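Local structure of TcpB (Brucella melitensis, 4LQC) at residues Ala12-Lys18 / Tyr38-Leu43. The protein is a bacterial protein with a TIR domain, a compact alpha/beta fold built round a parallel sheet and shared by many signalling proteins. The protein carries 2 engineered substitutions. Sequence-based numbering, arbitrary orientation.
Sequences AHAIEDK and YDAYTL. Engineered in segment 12-18: Ala12 (natural residue Ser), Ile15 (natural residue Ser).
Lys18 reaches across to Tyr38, Asp39 and Thr42. From CB the chain runs out nearly straight, chi1 to chi3 all close to 180°. CG lies 3.5 Å from Tyr38 OH and also near CE1 of that ring, CD passes the edge of the His13 ring, in its plane, and CE comes close to Thr42 OG1. A bend at chi4 (127°) then brings NZ to 2.5 Å from Thr42 OG1, a hydrogen bond modelled too short for its exact length to be trusted, while Asp39 OD1 closes a weak salt bridge to the same NZ at 3.5 Å. The backbone of Lys18 is held too: Tyr38 OH donates to Lys18 O over 2.9 Å, from well above the carbonyl plane.

Beside the lysine, His13 has CG between its backbone N and carbonyl carbon (chi1 56°), which sets one ring face under Thr42 CA, a CH-pi contact 4.0 Å from the ring centroid. Tyr38 O meets the ring edge near CE1, and ND1 is hydrogen-bonded to Ile11 O. Engineered Ile15 puts CB against Thr42 CG2. The two strands run parallel, joined by Leu43 N to His13 O (2.8 Å) and a weak bond from His13 N to Tyr41 O; Leu43 CD1 meets CB of engineered Ala12 at 3.7 Å.

The segments close a beta-alpha-beta unit: strand 7-14 leads into helix 18-31, which packs through Val22 on His13 and Tyr38, and the chain returns in strand 36-43, at the sheet's margin within this chain. Across the sheet, Leu43 touches Phe71 of helix 69-72. Strand 7-14 lies between 36-43 and 60-68, and on the 60-68 side the backbone of Ala12 is hydrogen-bonded to Ile64 and Val66.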
loop_
_atom_site.group_PDB
_atom_site.type_symbol
_atom_site.label_atom_id
_atom_site.label_comp_id
_atom_site.label_asym_id
_atom_site.label_seq_id
_atom_site.Cartn_x
_atom_site.Cartn_y
_atom_site.Cartn_z
ATOM N N ALA B 12 -3.476 -9.662 14.877
ATOM C CA ALA B 12 -2.672 -8.647 15.536
ATOM C C ALA B 12 -2.612 -7.391 14.677
ATOM O O ALA B 12 -2.362 -7.464 13.480
ATOM C CB ALA B 12 -1.260 -9.178 15.790
ATOM N N HIS B 13 -2.822 -6.235 15.292
ATOM C CA HIS B 13 -2.945 -5.004 14.528
ATOM C C HIS B 13 -2.662 -3.821 15.432
ATOM O O HIS B 13 -2.796 -3.916 16.656
ATOM C CB HIS B 13 -4.378 -4.891 14.044
ATOM C CG HIS B 13 -5.381 -4.942 15.152
ATOM N ND1 HIS B 13 -5.737 -6.117 15.781
ATOM C CD2 HIS B 13 -6.098 -3.963 15.754
ATOM C CE1 HIS B 13 -6.636 -5.859 16.717
ATOM N NE2 HIS B 13 -6.871 -4.560 16.723
ATOM N N ALA B 14 -2.260 -2.710 14.832
ATOM C CA ALA B 14 -2.150 -1.462 15.564
ATOM C C ALA B 14 -3.559 -0.955 15.859
ATOM O O ALA B 14 -4.491 -1.212 15.098
ATOM C CB ALA B 14 -1.371 -0.445 14.746
ATOM N N ILE B 15 -3.734 -0.245 16.962
ATOM C CA ILE B 15 -5.066 0.243 17.293
ATOM C C ILE B 15 -5.628 1.154 16.208
ATOM O O ILE B 15 -6.825 1.132 15.935
ATOM C CB ILE B 15 -5.102 0.980 18.645
ATOM C CG1 ILE B 15 -6.518 1.522 18.903
ATOM C CG2 ILE B 15 -4.057 2.092 18.682
ATOM C CD1 ILE B 15 -6.703 2.159 20.260
ATOM N N GLU B 16 -4.758 1.926 15.564
ATOM C CA GLU B 16 -5.186 2.899 14.568
ATOM C C GLU B 16 -5.904 2.226 13.412
ATOM O O GLU B 16 -6.699 2.858 12.718
ATOM C CB GLU B 16 -3.992 3.700 14.046
ATOM C CG GLU B 16 -3.421 4.703 15.040
ATOM C CD GLU B 16 -2.330 4.112 15.913
ATOM O OE1 GLU B 16 -2.017 2.903 15.764
ATOM O OE2 GLU B 16 -1.766 4.852 16.756
ATOM N N ASP B 17 -5.610 0.941 13.213
ATOM C CA ASP B 17 -6.214 0.146 12.146
ATOM C C ASP B 17 -7.469 -0.585 12.616
ATOM O O ASP B 17 -8.188 -1.170 11.804
ATOM C CB ASP B 17 -5.222 -0.913 11.660
ATOM C CG ASP B 17 -4.058 -0.327 10.900
ATOM O OD1 ASP B 17 -4.290 0.460 9.949
ATOM O OD2 ASP B 17 -2.904 -0.664 11.252
ATOM N N LYS B 18 -7.716 -0.562 13.924
ATOM C CA LYS B 18 -8.687 -1.459 14.554
ATOM C C LYS B 18 -10.099 -1.311 14.036
ATOM O O LYS B 18 -10.795 -2.312 13.819
ATOM C CB LYS B 18 -8.694 -1.277 16.068
ATOM C CG LYS B 18 -9.574 -2.268 16.808
ATOM C CD LYS B 18 -9.381 -2.139 18.298
ATOM C CE LYS B 18 -10.158 -3.224 19.030
ATOM N NZ LYS B 18 -9.307 -4.017 19.974
ATOM N N TYR B 38 -9.724 -11.133 18.043
ATOM C CA TYR B 38 -9.537 -9.786 17.532
ATOM C C TYR B 38 -9.271 -8.783 18.649
ATOM O O TYR B 38 -8.197 -8.178 18.704
ATOM C CB TYR B 38 -10.789 -9.444 16.711
ATOM C CG TYR B 38 -11.144 -8.003 16.457
ATOM C CD1 TYR B 38 -10.196 -7.075 16.058
ATOM C CD2 TYR B 38 -12.472 -7.601 16.526
ATOM C CE1 TYR B 38 -10.559 -5.762 15.791
ATOM C CE2 TYR B 38 -12.839 -6.315 16.267
ATOM C CZ TYR B 38 -11.888 -5.391 15.895
ATOM O OH TYR B 38 -12.280 -4.090 15.631
ATOM N N ASP B 39 -10.235 -8.635 19.556
ATOM C CA ASP B 39 -10.176 -7.589 20.583
ATOM C C ASP B 39 -8.925 -7.580 21.466
ATOM O O ASP B 39 -8.448 -6.502 21.829
ATOM C CB ASP B 39 -11.413 -7.627 21.486
ATOM C CG ASP B 39 -11.339 -6.604 22.602
ATOM O OD1 ASP B 39 -11.456 -5.399 22.317
ATOM O OD2 ASP B 39 -11.157 -6.996 23.767
ATOM N N ALA B 40 -8.413 -8.762 21.816
ATOM C CA ALA B 40 -7.276 -8.874 22.738
ATOM C C ALA B 40 -5.938 -8.791 22.031
ATOM O O ALA B 40 -4.882 -8.925 22.650
ATOM C CB ALA B 40 -7.360 -10.177 23.562
ATOM N N TYR B 41 -5.980 -8.570 20.725
ATOM C CA TYR B 41 -4.757 -8.558 19.946
ATOM C C TYR B 41 -4.457 -7.199 19.351
ATOM O O TYR B 41 -3.760 -7.090 18.351
ATOM C CB TYR B 41 -4.793 -9.670 18.893
ATOM C CG TYR B 41 -4.745 -11.011 19.579
ATOM C CD1 TYR B 41 -3.534 -11.534 20.018
ATOM C CD2 TYR B 41 -5.903 -11.719 19.857
ATOM C CE1 TYR B 41 -3.478 -12.735 20.681
ATOM C CE2 TYR B 41 -5.854 -12.937 20.520
ATOM C CZ TYR B 41 -4.639 -13.432 20.930
ATOM O OH TYR B 41 -4.565 -14.628 21.599
ATOM N N THR B 42 -4.972 -6.158 19.988
ATOM C CA THR B 42 -4.564 -4.812 19.635
ATOM C C THR B 42 -3.177 -4.563 20.200
ATOM O O THR B 42 -2.909 -4.823 21.377
ATOM C CB THR B 42 -5.528 -3.757 20.190
ATOM O OG1 THR B 42 -6.832 -3.965 19.640
ATOM C CG2 THR B 42 -5.052 -2.379 19.817
ATOM N N LEU B 43 -2.284 -4.069 19.357
ATOM C CA LEU B 43 -0.913 -3.836 19.781
ATOM C C LEU B 43 -0.737 -2.364 20.088
ATOM O O LEU B 43 -1.117 -1.500 19.285
ATOM C CB LEU B 43 0.051 -4.264 18.678
ATOM C CG LEU B 43 -0.058 -5.761 18.389
ATOM C CD1 LEU B 43 0.382 -6.066 16.962
ATOM C CD2 LEU B 43 0.754 -6.546 19.405
#